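Local structure of sister chromatid cohesion protein (Chaetomium thermophilum, 5T8V) at residues A[108-113]-A[183-188]; A[171-176]-A[242-247]; A[693-698]-A[727-732]; A[735-740]-A[746-751]. The protein probably loads cohesin onto chromatin, as a member of the Scc2/Nipped-B family, and is represented here by its C-terminal HEAT-repeat part. All coordinates share one frame; numbering follows the deposited sequence.

Contact 1 of 4, residues A[108-113]-A[183-188]; sequences WGAQDV and FKALSS
Val113, with chi1 at -49°, turns both of its methyls onto Ala185: CG1 stands anti to the carbonyl carbon, and CG2 takes the crowded position between the backbone N and that carbon. CG2 then lies 3.8 Å from Ala185 CB, and CG1 lies 4.1 Å from the same methyl. CG1 also has Leu186 as a neighbour. The CB of Leu186 does not aim straight at 108-113, but chi1 near -67° and an extended chi2 carry the branch end forward. Its CD2 comes to 4.3 Å from Val113 CG1. The other approach is by Ala110, whose CA lies 3.8 Å from Ala185 CB. The backbone of the bend thus meets the methyl, with Ala110 CB a little further off.

Within 108-113, Gly109 N donates to Asp112 OD1 at 2.7 Å, meeting the oxygen from above the carboxylate plane, which helps to hold the turn. Asp112 CB lies over one face of the Trp108 ring, toward its rim. On the other segment Ser187 OG bonds back to Phe183 O, which also accepts from Ser187 N. Outside the two segments, Glu181 makes a weak hydrogen bond to Ala110 N.

The contact joins 108-113, which leads into helix 112-117, to helix 180-187, two parts of the helical-repeat array. Between the segments it is purely apolar. Methyl groups set the spacing without imposing a direction. The Asp112 and Ser187 bonds stay within their own segments, and the weak link from Glu181 to Ala110 N comes from outside both.

Contact 2 of 4, residues A[171-176]-A[242-247]; sequences AELRNT and DSVIET
Arg174 crosses the backbone of Asp242 on its way to a helix end. From CB the chain bends at chi2 (-67°), which brings CD to 3.5 Å from Asp242 O and 4.1 Å from Asp242 CB. NE passes the same carbonyl oxygen at 4.1 Å. The Asp242 carboxylate stays too far away to pair with it. At the tip NH1 donates to Ala171 O at 2.6 Å with a nearly straight bond (172°), and the oxygen lies in the guanidinium plane. NH1 also bonds to Leu173 O at 3.0 Å, reaching it from above the carbonyl plane. NH2 is held by Glu235 O. These bonds fix the rotation of the guanidinium. Without the guanidinium, as with an alanine here, the carbonyls of Ala171 and Leu173 would probably lose this donor, and Asp242 O the CD packed on it.

Beside it Leu173 CD2 meets Val244 CG2 at 3.9 Å, and Leu186 of helix 180-187 packs on both residues. Asn175 is the centre of an inverse gamma turn. Arginine here closes off the C-terminal end of helix 149-172, where carbonyls lack helical partners. Inter-helix turns packed side by side are consistent with the helical-repeat (HEAT-type) build of this protein.

Contact 3 of 4, residues A[693-698]-A[727-732]; sequences TVVNRF and SAIANG
Val695 and Ile729 meet tip to tip, methyl on methyl, their side chains crossing at about a right angle. The touching atoms are Val695 CG1 and Ile729 CD1, 3.4 Å apart. Ile729 CB does not aim at the other helix. Its bent chain (chi1 -54°, chi2 -66°) swings CD1 across to the valine.

Phe698 approaches the same helix differently, with a ring edge. CD2 lies 3.7 Å from Gly732 C and 3.8 Å from Gly732 CA, and that CA is in the ring plane. CE2 comes 4.1 Å from Ile729 O, again at the edge. One ring face is taken by its own segment: Val695 CA stands 3.7 Å above the plane, over the ring centre. The ring thus lies with one face over Val695 CA, while its edge points at the neighbouring backbone. Gly732 has no side chain between the ring and that backbone. A serine in place of Phe698 would probably open a gap beside Gly732 and leave the Val695 backbone without its aromatic cover.

Both segments lie in the PDS5-like region of the chain. The contact joins 693-698, on helix 685-696, to helix 723-735. Helix 703-719 packs against the former through Met710 and Ala713 on Phe698 and Leu712 on Val694. Helix 773-786 adjoins helix 723-735, where Asn731 bonds to Thr783 O.

Contact 4 of 4, residues A[735-740]-A[746-751]; sequences HRVQDP and DLARQV
Ala748 CB lies over one face of the flat peptide group that joins Arg736 to Val737. It is 3.6 Å from Arg736 O and 4.0 Å from Arg736 C. The Arg736 side chain leads away from helix 742-755, and its guanidinium meets a carboxylate instead. Arg736 NE donates to Asp739 OD2 at 2.8 Å. The oxygen uses its anti lone pair, on the side away from OD1, and sits tilted 31° from the guanidinium plane. The bond is bent, with an N-H...O angle of 134°, and forms part of a salt bridge. Asp739 OD2 has a second cationic partner in Arg706. Two positive groups thus share one oxygen, which would probably favour the charged carboxylate.

The turn joins helices 723-735 and 742-755 into an antiparallel helical hairpin, consistent with the HEAT-type build. Helix 723-735 ends here, and helix 742-755 folds back so that its Ala748 faces the turn. Arg745, on that helix, bonds to the carbonyls of Asp739 and Pro740.

Val737 completes the contact with one methyl. Its CG2, placed beside the backbone N and anti to the carbonyl carbon (chi1 177° for CG1), lies 4.1 Å from Ala748 CB. Val792 and Val796 of helix 791-801 pack on the same valine, as does Ile752. On helix 742-755, Arg749 NH1 makes a salt bridge with Asp746 OD1 at 3.3 Å.

Overall arrangement
The four contacts form two pairs along the elongated helical chain. Contacts 1 and 2 have centres 12 Å apart and touch. Phe183 packs on Arg174, Asn175 and Asp242, and Leu186 CB lies 3.6 Å from Val244 CG1. Their segments alternate along the chain. Helix 180-187 serves both, since Phe183 and Leu186 pack on residues of contact 2. Contacts 3 and 4 are also 12 Å apart between centres and follow in series, meeting where Phe698 O approaches Arg736 CD. All four of their segments fall in the PDS5-like region. The pairs are far apart: the centres of contacts 2 and 3 are 66 Å apart, and the nearest atoms of contacts 2 and 4 about 53 Å.

Contact 1 of 4, residues A[108-113]-A[183-188]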
loop_
_atom_site.group_PDB
_atom_site.type_symbol
_atom_site.label_atom_id
_atom_site.label_comp_id
_atom_site.label_asym_id
_atom_site.label_seq_id
_atom_site.Cartn_x
_atom_site.Cartn_y
_atom_site.Cartn_z
ATOM N N TRP A 108 0.449 14.670 58.644
ATOM C CA TRP A 108 -0.003 15.718 59.553
ATOM C C TRP A 108 -1.520 15.807 59.636
ATOM O O TRP A 108 -2.226 15.416 58.702
ATOM C CB TRP A 108 0.568 17.076 59.117
ATOM C CG TRP A 108 1.943 17.362 59.647
ATOM C CD1 TRP A 108 2.719 16.538 60.412
ATOM C CD2 TRP A 108 2.702 18.563 59.457
ATOM N NE1 TRP A 108 3.913 17.151 60.707
ATOM C CE2 TRP A 108 3.926 18.394 60.133
ATOM C CE3 TRP A 108 2.464 19.763 58.780
ATOM C CZ2 TRP A 108 4.909 19.380 60.153
ATOM C CZ3 TRP A 108 3.441 20.739 58.801
ATOM C CH2 TRP A 108 4.650 20.542 59.481
ATOM N N GLY A 109 -2.024 16.319 60.759
ATOM C CA GLY A 109 -3.432 16.563 60.942
ATOM C C GLY A 109 -3.759 18.045 60.945
ATOM O O GLY A 109 -2.911 18.905 60.699
ATOM N N ALA A 110 -5.026 18.336 61.243
ATOM C CA ALA A 110 -5.502 19.711 61.177
ATOM C C ALA A 110 -4.829 20.614 62.203
ATOM O O ALA A 110 -4.895 21.840 62.059
ATOM C CB ALA A 110 -7.016 19.747 61.362
ATOM N N GLN A 111 -4.190 20.051 63.229
ATOM C CA GLN A 111 -3.519 20.862 64.237
ATOM C C GLN A 111 -2.019 20.979 64.014
ATOM O O GLN A 111 -1.414 21.949 64.487
ATOM C CB GLN A 111 -3.772 20.295 65.639
ATOM C CG GLN A 111 -3.255 21.197 66.751
ATOM C CD GLN A 111 -3.778 20.807 68.119
ATOM O OE1 GLN A 111 -4.513 19.830 68.263
ATOM N NE2 GLN A 111 -3.403 21.578 69.134
ATOM N N ASP A 112 -1.403 20.024 63.315
ATOM C CA ASP A 112 0.009 20.162 62.974
ATOM C C ASP A 112 0.242 21.372 62.080
ATOM O O ASP A 112 1.307 21.998 62.143
ATOM C CB ASP A 112 0.510 18.891 62.288
ATOM C CG ASP A 112 0.277 17.647 63.125
ATOM O OD1 ASP A 112 -0.813 17.046 63.009
ATOM O OD2 ASP A 112 1.182 17.270 63.900
ATOM N N VAL A 113 -0.744 21.723 61.250
ATOM C CA VAL A 113 -0.615 22.897 60.397
ATOM C C VAL A 113 -0.733 24.182 61.203
ATOM O O VAL A 113 -0.256 25.230 60.758
ATOM C CB VAL A 113 -1.663 22.883 59.267
ATOM C CG1 VAL A 113 -1.677 21.532 58.558
ATOM C CG2 VAL A 113 -3.046 23.230 59.802
ATOM N N PHE A 183 -5.469 18.152 53.755
ATOM C CA PHE A 183 -5.885 18.922 52.589
ATOM C C PHE A 183 -6.836 20.043 52.988
ATOM O O PHE A 183 -6.632 21.207 52.626
ATOM C CB PHE A 183 -6.542 18.004 51.556
ATOM C CG PHE A 183 -7.009 18.719 50.318
ATOM C CD1 PHE A 183 -8.206 19.416 50.311
ATOM C CD2 PHE A 183 -6.255 18.685 49.159
ATOM C CE1 PHE A 183 -8.636 20.074 49.177
ATOM C CE2 PHE A 183 -6.683 19.341 48.018
ATOM C CZ PHE A 183 -7.875 20.036 48.029
ATOM N N LYS A 184 -7.887 19.711 53.741
ATOM C CA LYS A 184 -8.853 20.743 54.106
ATOM C C LYS A 184 -8.251 21.751 55.078
ATOM O O LYS A 184 -8.612 22.936 55.051
ATOM C CB LYS A 184 -10.109 20.092 54.686
ATOM C CG LYS A 184 -10.619 18.949 53.814
ATOM C CD LYS A 184 -12.102 18.672 53.996
ATOM C CE LYS A 184 -12.553 17.567 53.050
ATOM N NZ LYS A 184 -13.972 17.163 53.248
ATOM N N ALA A 185 -7.313 21.309 55.918
ATOM C CA ALA A 185 -6.647 22.220 56.843
ATOM C C ALA A 185 -5.865 23.296 56.094
ATOM O O ALA A 185 -6.039 24.493 56.349
ATOM C CB ALA A 185 -5.728 21.428 57.772
ATOM N N LEU A 186 -4.993 22.887 55.167
ATOM C CA LEU A 186 -4.226 23.864 54.392
ATOM C C LEU A 186 -5.141 24.707 53.511
ATOM O O LEU A 186 -4.949 25.928 53.370
ATOM C CB LEU A 186 -3.180 23.139 53.544
ATOM C CG LEU A 186 -2.057 22.445 54.320
ATOM C CD1 LEU A 186 -1.396 21.373 53.468
ATOM C CD2 LEU A 186 -1.031 23.463 54.785
ATOM N N SER A 187 -6.146 24.070 52.905
ATOM C CA SER A 187 -7.135 24.804 52.128
ATOM C C SER A 187 -7.810 25.879 52.967
ATOM O O SER A 187 -8.279 26.886 52.426
ATOM C CB SER A 187 -8.179 23.837 51.566
ATOM O OG SER A 187 -7.581 22.872 50.716
ATOM N N SER A 188 -7.872 25.688 54.286
ATOM C CA SER A 188 -8.469 26.686 55.164
ATOM C C SER A 188 -7.567 27.894 55.405
ATOM O O SER A 188 -8.054 28.909 55.913
ATOM C CB SER A 188 -8.839 26.044 56.502
ATOM O OG SER A 188 -9.606 26.930 57.298
#

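Contact 2 of 4, residues A[171-176]-A[242-247]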
loop_
_atom_site.group_PDB
_atom_site.type_symbol
_atom_site.label_atom_id
_atom_site.label_comp_id
_atom_site.label_asym_id
_atom_site.label_seq_id
_atom_site.Cartn_x
_atom_site.Cartn_y
_atom_site.Cartn_z
ATOM N N ALA A 171 1.876 20.834 45.974
ATOM C CA ALA A 171 1.363 20.584 44.633
ATOM C C ALA A 171 0.796 19.176 44.514
ATOM O O ALA A 171 -0.243 18.969 43.876
ATOM C CB ALA A 171 2.467 20.804 43.602
ATOM N N GLU A 172 1.456 18.194 45.132
ATOM C CA GLU A 172 1.052 16.801 44.985
ATOM C C GLU A 172 -0.099 16.410 45.901
ATOM O O GLU A 172 -0.751 15.390 45.649
ATOM C CB GLU A 172 2.242 15.878 45.256
ATOM C CG GLU A 172 3.413 16.082 44.309
ATOM C CD GLU A 172 4.503 15.045 44.492
ATOM O OE1 GLU A 172 4.307 14.114 45.301
ATOM O OE2 GLU A 172 5.554 15.161 43.827
ATOM N N LEU A 173 -0.368 17.185 46.949
ATOM C CA LEU A 173 -1.374 16.798 47.931
ATOM C C LEU A 173 -2.762 16.792 47.306
ATOM O O LEU A 173 -3.170 17.762 46.659
ATOM C CB LEU A 173 -1.345 17.749 49.125
ATOM C CG LEU A 173 -2.190 17.299 50.316
ATOM C CD1 LEU A 173 -1.513 16.143 51.036
ATOM C CD2 LEU A 173 -2.444 18.459 51.266
ATOM N N ARG A 174 -3.494 15.701 47.516
ATOM C CA ARG A 174 -4.840 15.534 46.993
ATOM C C ARG A 174 -5.820 15.321 48.139
ATOM O O ARG A 174 -5.438 15.201 49.307
ATOM C CB ARG A 174 -4.905 14.359 46.012
ATOM C CG ARG A 174 -4.026 14.532 44.786
ATOM C CD ARG A 174 -4.513 15.670 43.897
ATOM N NE ARG A 174 -3.640 15.873 42.743
ATOM C CZ ARG A 174 -2.562 16.652 42.739
ATOM N NH1 ARG A 174 -2.206 17.319 43.829
ATOM N NH2 ARG A 174 -1.833 16.765 41.636
ATOM N N ASN A 175 -7.101 15.274 47.786
ATOM C CA ASN A 175 -8.174 15.144 48.770
ATOM C C ASN A 175 -8.565 13.673 48.908
ATOM O O ASN A 175 -9.671 13.246 48.573
ATOM C CB ASN A 175 -9.363 16.011 48.366
ATOM C CG ASN A 175 -10.292 16.300 49.523
ATOM O OD1 ASN A 175 -10.462 15.475 50.419
ATOM N ND2 ASN A 175 -10.897 17.482 49.512
ATOM N N THR A 176 -7.613 12.896 49.416
ATOM C CA THR A 176 -7.791 11.468 49.635
ATOM C C THR A 176 -8.179 11.210 51.085
ATOM O O THR A 176 -7.816 11.967 51.989
ATOM C CB THR A 176 -6.508 10.703 49.296
ATOM O OG1 THR A 176 -6.048 11.093 47.996
ATOM C CG2 THR A 176 -6.749 9.195 49.307
ATOM N N ASP A 242 -9.020 19.832 43.394
ATOM C CA ASP A 242 -8.232 18.961 44.260
ATOM C C ASP A 242 -6.820 19.504 44.472
ATOM O O ASP A 242 -5.878 18.739 44.695
ATOM C CB ASP A 242 -8.188 17.536 43.708
ATOM C CG ASP A 242 -8.045 17.492 42.205
ATOM O OD1 ASP A 242 -7.489 18.446 41.630
ATOM O OD2 ASP A 242 -8.496 16.493 41.603
ATOM N N SER A 243 -6.671 20.825 44.439
ATOM C CA SER A 243 -5.407 21.492 44.717
ATOM C C SER A 243 -5.597 22.457 45.877
ATOM O O SER A 243 -6.604 23.167 45.944
ATOM C CB SER A 243 -4.901 22.249 43.491
ATOM O OG SER A 243 -5.840 23.230 43.085
ATOM N N VAL A 244 -4.621 22.483 46.786
ATOM C CA VAL A 244 -4.712 23.355 47.955
ATOM C C VAL A 244 -4.848 24.809 47.521
ATOM O O VAL A 244 -5.681 25.558 48.047
ATOM C CB VAL A 244 -3.492 23.152 48.872
ATOM C CG1 VAL A 244 -3.557 24.088 50.072
ATOM C CG2 VAL A 244 -3.412 21.704 49.336
ATOM N N ILE A 245 -4.027 25.231 46.560
ATOM C CA ILE A 245 -4.045 26.595 46.049
ATOM C C ILE A 245 -4.215 26.546 44.536
ATOM O O ILE A 245 -4.213 25.480 43.919
ATOM C CB ILE A 245 -2.772 27.380 46.432
ATOM C CG1 ILE A 245 -1.522 26.681 45.891
ATOM C CG2 ILE A 245 -2.690 27.534 47.944
ATOM C CD1 ILE A 245 -0.234 27.451 46.119
ATOM N N GLU A 246 -4.366 27.728 43.942
ATOM C CA GLU A 246 -4.549 27.825 42.502
ATOM C C GLU A 246 -3.379 27.185 41.767
ATOM O O GLU A 246 -2.214 27.496 42.028
ATOM C CB GLU A 246 -4.701 29.288 42.086
ATOM C CG GLU A 246 -6.029 29.904 42.490
ATOM C CD GLU A 246 -6.140 31.365 42.101
ATOM O OE1 GLU A 246 -5.135 31.933 41.624
ATOM O OE2 GLU A 246 -7.234 31.946 42.274
ATOM N N THR A 247 -3.704 26.284 40.839
ATOM C CA THR A 247 -2.682 25.581 40.071
ATOM C C THR A 247 -1.739 26.540 39.352
ATOM O O THR A 247 -0.551 26.233 39.174
ATOM C CB THR A 247 -3.362 24.652 39.066
ATOM O OG1 THR A 247 -4.354 25.382 38.335
ATOM C CG2 THR A 247 -4.032 23.483 39.782
#

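Contact 3 of 4, residues A[693-698]-A[727-732]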
loop_
_atom_site.group_PDB
_atom_site.type_symbol
_atom_site.label_atom_id
_atom_site.label_comp_id
_atom_site.label_asym_id
_atom_site.label_seq_id
_atom_site.Cartn_x
_atom_site.Cartn_y
_atom_site.Cartn_z
ATOM N N THR A 693 -7.422 0.365 -13.948
ATOM C CA THR A 693 -6.535 -0.422 -13.101
ATOM C C THR A 693 -7.321 -1.314 -12.151
ATOM O O THR A 693 -6.861 -2.406 -11.803
ATOM C CB THR A 693 -5.602 0.503 -12.316
ATOM O OG1 THR A 693 -4.787 1.247 -13.232
ATOM C CG2 THR A 693 -4.701 -0.292 -11.377
ATOM N N VAL A 694 -8.504 -0.873 -11.723
ATOM C CA VAL A 694 -9.326 -1.688 -10.834
ATOM C C VAL A 694 -9.824 -2.932 -11.562
ATOM O O VAL A 694 -9.674 -4.058 -11.071
ATOM C CB VAL A 694 -10.492 -0.853 -10.274
ATOM C CG1 VAL A 694 -11.433 -1.718 -9.436
ATOM C CG2 VAL A 694 -9.957 0.305 -9.441
ATOM N N VAL A 695 -10.420 -2.753 -12.743
ATOM C CA VAL A 695 -10.969 -3.897 -13.469
ATOM C C VAL A 695 -9.868 -4.874 -13.849
ATOM O O VAL A 695 -10.098 -6.088 -13.903
ATOM C CB VAL A 695 -11.754 -3.431 -14.712
ATOM C CG1 VAL A 695 -12.842 -2.457 -14.314
ATOM C CG2 VAL A 695 -10.826 -2.806 -15.746
ATOM N N ASN A 696 -8.666 -4.373 -14.132
ATOM C CA ASN A 696 -7.547 -5.269 -14.397
ATOM C C ASN A 696 -7.305 -6.195 -13.210
ATOM O O ASN A 696 -7.037 -7.390 -13.387
ATOM C CB ASN A 696 -6.291 -4.461 -14.719
ATOM C CG ASN A 696 -6.380 -3.759 -16.060
ATOM O OD1 ASN A 696 -7.437 -3.733 -16.690
ATOM N ND2 ASN A 696 -5.270 -3.185 -16.504
ATOM N N ARG A 697 -7.422 -5.665 -11.991
ATOM C CA ARG A 697 -7.253 -6.487 -10.801
ATOM C C ARG A 697 -8.296 -7.590 -10.700
ATOM O O ARG A 697 -8.143 -8.484 -9.861
ATOM C CB ARG A 697 -7.302 -5.608 -9.549
ATOM C CG ARG A 697 -6.247 -4.508 -9.517
ATOM C CD ARG A 697 -4.912 -5.002 -8.986
ATOM N NE ARG A 697 -4.298 -6.002 -9.857
ATOM C CZ ARG A 697 -3.625 -5.721 -10.970
ATOM N NH1 ARG A 697 -3.474 -4.463 -11.368
ATOM N NH2 ARG A 697 -3.104 -6.705 -11.691
ATOM N N PHE A 698 -9.349 -7.552 -11.523
ATOM C CA PHE A 698 -10.263 -8.687 -11.589
ATOM C C PHE A 698 -9.523 -9.966 -11.952
ATOM O O PHE A 698 -9.883 -11.047 -11.474
ATOM C CB PHE A 698 -11.378 -8.427 -12.608
ATOM C CG PHE A 698 -12.350 -7.343 -12.207
ATOM C CD1 PHE A 698 -12.219 -6.664 -11.005
ATOM C CD2 PHE A 698 -13.411 -7.016 -13.038
ATOM C CE1 PHE A 698 -13.117 -5.678 -10.650
ATOM C CE2 PHE A 698 -14.314 -6.031 -12.685
ATOM C CZ PHE A 698 -14.167 -5.364 -11.491
ATOM N N SER A 727 -20.059 -0.083 -18.646
ATOM C CA SER A 727 -20.075 -1.272 -19.492
ATOM C C SER A 727 -18.821 -2.116 -19.290
ATOM O O SER A 727 -18.897 -3.349 -19.265
ATOM C CB SER A 727 -20.225 -0.872 -20.960
ATOM O OG SER A 727 -19.142 -0.065 -21.388
ATOM N N ALA A 728 -17.658 -1.475 -19.142
ATOM C CA ALA A 728 -16.432 -2.231 -18.893
ATOM C C ALA A 728 -16.484 -2.934 -17.539
ATOM O O ALA A 728 -16.120 -4.114 -17.422
ATOM C CB ALA A 728 -15.223 -1.300 -18.972
ATOM N N ILE A 729 -16.927 -2.217 -16.504
ATOM C CA ILE A 729 -17.131 -2.812 -15.183
ATOM C C ILE A 729 -18.004 -4.053 -15.304
ATOM O O ILE A 729 -17.630 -5.150 -14.873
ATOM C CB ILE A 729 -17.767 -1.792 -14.219
ATOM C CG1 ILE A 729 -16.956 -0.489 -14.139
ATOM C CG2 ILE A 729 -17.937 -2.400 -12.829
ATOM C CD1 ILE A 729 -15.597 -0.633 -13.532
ATOM N N ALA A 730 -19.192 -3.889 -15.892
ATOM C CA ALA A 730 -20.135 -4.998 -15.980
ATOM C C ALA A 730 -19.552 -6.155 -16.777
ATOM O O ALA A 730 -19.809 -7.324 -16.466
ATOM C CB ALA A 730 -21.446 -4.522 -16.606
ATOM N N ASN A 731 -18.763 -5.854 -17.809
ATOM C CA ASN A 731 -18.162 -6.917 -18.606
ATOM C C ASN A 731 -17.161 -7.718 -17.783
ATOM O O ASN A 731 -17.144 -8.953 -17.850
ATOM C CB ASN A 731 -17.491 -6.331 -19.848
ATOM C CG ASN A 731 -17.103 -7.395 -20.853
ATOM O OD1 ASN A 731 -16.114 -8.105 -20.670
ATOM N ND2 ASN A 731 -17.882 -7.513 -21.923
ATOM N N GLY A 732 -16.325 -7.038 -16.995
ATOM C CA GLY A 732 -15.397 -7.758 -16.133
ATOM C C GLY A 732 -16.109 -8.566 -15.064
ATOM O O GLY A 732 -15.848 -9.762 -14.885
#

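Contact 4 of 4, residues A[735-740]-A[746-751]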
loop_
_atom_site.group_PDB
_atom_site.type_symbol
_atom_site.label_atom_id
_atom_site.label_comp_id
_atom_site.label_asym_id
_atom_site.label_seq_id
_atom_site.Cartn_x
_atom_site.Cartn_y
_atom_site.Cartn_z
ATOM N N HIS A 735 -17.484 -11.554 -16.563
ATOM C CA HIS A 735 -16.410 -12.508 -16.827
ATOM C C HIS A 735 -16.006 -13.258 -15.566
ATOM O O HIS A 735 -15.512 -14.389 -15.649
ATOM C CB HIS A 735 -15.193 -11.795 -17.417
ATOM C CG HIS A 735 -15.081 -11.920 -18.903
ATOM N ND1 HIS A 735 -15.558 -10.959 -19.770
ATOM C CD2 HIS A 735 -14.549 -12.894 -19.678
ATOM C CE1 HIS A 735 -15.321 -11.337 -21.014
ATOM N NE2 HIS A 735 -14.711 -12.507 -20.985
ATOM N N ARG A 736 -16.203 -12.656 -14.394
ATOM C CA ARG A 736 -15.807 -13.277 -13.138
ATOM C C ARG A 736 -16.878 -14.198 -12.559
ATOM O O ARG A 736 -16.784 -14.572 -11.385
ATOM C CB ARG A 736 -15.442 -12.197 -12.115
ATOM C CG ARG A 736 -14.218 -11.376 -12.498
ATOM C CD ARG A 736 -12.927 -12.002 -11.980
ATOM N NE ARG A 736 -12.715 -13.363 -12.468
ATOM C CZ ARG A 736 -12.127 -13.672 -13.620
ATOM N NH1 ARG A 736 -11.683 -12.719 -14.431
ATOM N NH2 ARG A 736 -11.982 -14.943 -13.968
ATOM N N VAL A 737 -17.887 -14.575 -13.347
ATOM C CA VAL A 737 -18.859 -15.558 -12.873
ATOM C C VAL A 737 -18.310 -16.971 -13.026
ATOM O O VAL A 737 -18.641 -17.858 -12.231
ATOM C CB VAL A 737 -20.197 -15.394 -13.613
ATOM C CG1 VAL A 737 -21.198 -16.461 -13.168
ATOM C CG2 VAL A 737 -20.769 -14.005 -13.376
ATOM N N GLN A 738 -17.479 -17.207 -14.038
ATOM C CA GLN A 738 -16.815 -18.496 -14.223
ATOM C C GLN A 738 -15.390 -18.439 -13.674
ATOM O O GLN A 738 -14.406 -18.683 -14.373
ATOM C CB GLN A 738 -16.827 -18.889 -15.697
ATOM C CG GLN A 738 -18.209 -19.225 -16.235
ATOM C CD GLN A 738 -18.188 -19.584 -17.708
ATOM O OE1 GLN A 738 -17.257 -19.230 -18.432
ATOM N NE2 GLN A 738 -19.215 -20.297 -18.158
ATOM N N ASP A 739 -15.298 -18.099 -12.379
ATOM C CA ASP A 739 -14.025 -17.955 -11.699
ATOM C C ASP A 739 -13.691 -19.221 -10.916
ATOM O O ASP A 739 -14.592 -19.901 -10.416
ATOM C CB ASP A 739 -14.064 -16.763 -10.737
ATOM C CG ASP A 739 -12.697 -16.423 -10.172
ATOM O OD1 ASP A 739 -12.212 -17.167 -9.294
ATOM O OD2 ASP A 739 -12.109 -15.409 -10.601
ATOM N N PRO A 740 -12.403 -19.576 -10.788
ATOM C CA PRO A 740 -12.041 -20.758 -9.992
ATOM C C PRO A 740 -12.657 -20.764 -8.600
ATOM O O PRO A 740 -13.433 -21.667 -8.269
ATOM C CB PRO A 740 -10.510 -20.675 -9.933
ATOM C CG PRO A 740 -10.138 -20.007 -11.209
ATOM C CD PRO A 740 -11.237 -19.022 -11.504
ATOM N N ASP A 746 -20.028 -16.169 -6.102
ATOM C CA ASP A 746 -21.180 -15.687 -5.349
ATOM C C ASP A 746 -21.210 -14.164 -5.311
ATOM O O ASP A 746 -22.269 -13.549 -5.484
ATOM C CB ASP A 746 -21.155 -16.260 -3.930
ATOM C CG ASP A 746 -21.176 -17.776 -3.912
ATOM O OD1 ASP A 746 -21.735 -18.376 -4.854
ATOM O OD2 ASP A 746 -20.633 -18.368 -2.954
ATOM N N LEU A 747 -20.049 -13.537 -5.101
ATOM C CA LEU A 747 -19.990 -12.078 -5.078
ATOM C C LEU A 747 -20.337 -11.494 -6.441
ATOM O O LEU A 747 -21.106 -10.533 -6.540
ATOM C CB LEU A 747 -18.602 -11.616 -4.635
ATOM C CG LEU A 747 -18.369 -10.102 -4.643
ATOM C CD1 LEU A 747 -19.353 -9.391 -3.724
ATOM C CD2 LEU A 747 -16.936 -9.777 -4.247
ATOM N N ALA A 748 -19.767 -12.060 -7.509
ATOM C CA ALA A 748 -20.074 -11.587 -8.854
ATOM C C ALA A 748 -21.575 -11.614 -9.108
ATOM O O ALA A 748 -22.173 -10.602 -9.499
ATOM C CB ALA A 748 -19.335 -12.439 -9.888
ATOM N N ARG A 749 -22.205 -12.770 -8.882
ATOM C CA ARG A 749 -23.654 -12.864 -9.003
ATOM C C ARG A 749 -24.334 -11.768 -8.195
ATOM O O ARG A 749 -25.053 -10.933 -8.745
ATOM C CB ARG A 749 -24.136 -14.243 -8.548
ATOM C CG ARG A 749 -23.770 -15.370 -9.491
ATOM C CD ARG A 749 -24.466 -16.661 -9.099
ATOM N NE ARG A 749 -23.870 -17.819 -9.759
ATOM C CZ ARG A 749 -22.847 -18.519 -9.277
ATOM N NH1 ARG A 749 -22.289 -18.191 -8.118
ATOM N NH2 ARG A 749 -22.378 -19.556 -9.957
ATOM N N GLN A 750 -24.103 -11.751 -6.880
ATOM C CA GLN A 750 -24.700 -10.746 -6.005
ATOM C C GLN A 750 -24.657 -9.348 -6.622
ATOM O O GLN A 750 -25.695 -8.701 -6.824
ATOM C CB GLN A 750 -23.973 -10.768 -4.654
ATOM C CG GLN A 750 -24.220 -9.555 -3.763
ATOM C CD GLN A 750 -25.688 -9.345 -3.448
ATOM O OE1 GLN A 750 -26.197 -8.226 -3.527
ATOM N NE2 GLN A 750 -26.375 -10.420 -3.076
ATOM N N VAL A 751 -23.450 -8.876 -6.936
ATOM C CA VAL A 751 -23.285 -7.516 -7.445
ATOM C C VAL A 751 -24.080 -7.329 -8.730
ATOM O O VAL A 751 -24.791 -6.332 -8.902
ATOM C CB VAL A 751 -21.792 -7.202 -7.654
ATOM C CG1 VAL A 751 -21.612 -5.811 -8.246
ATOM C CG2 VAL A 751 -21.037 -7.317 -6.337
#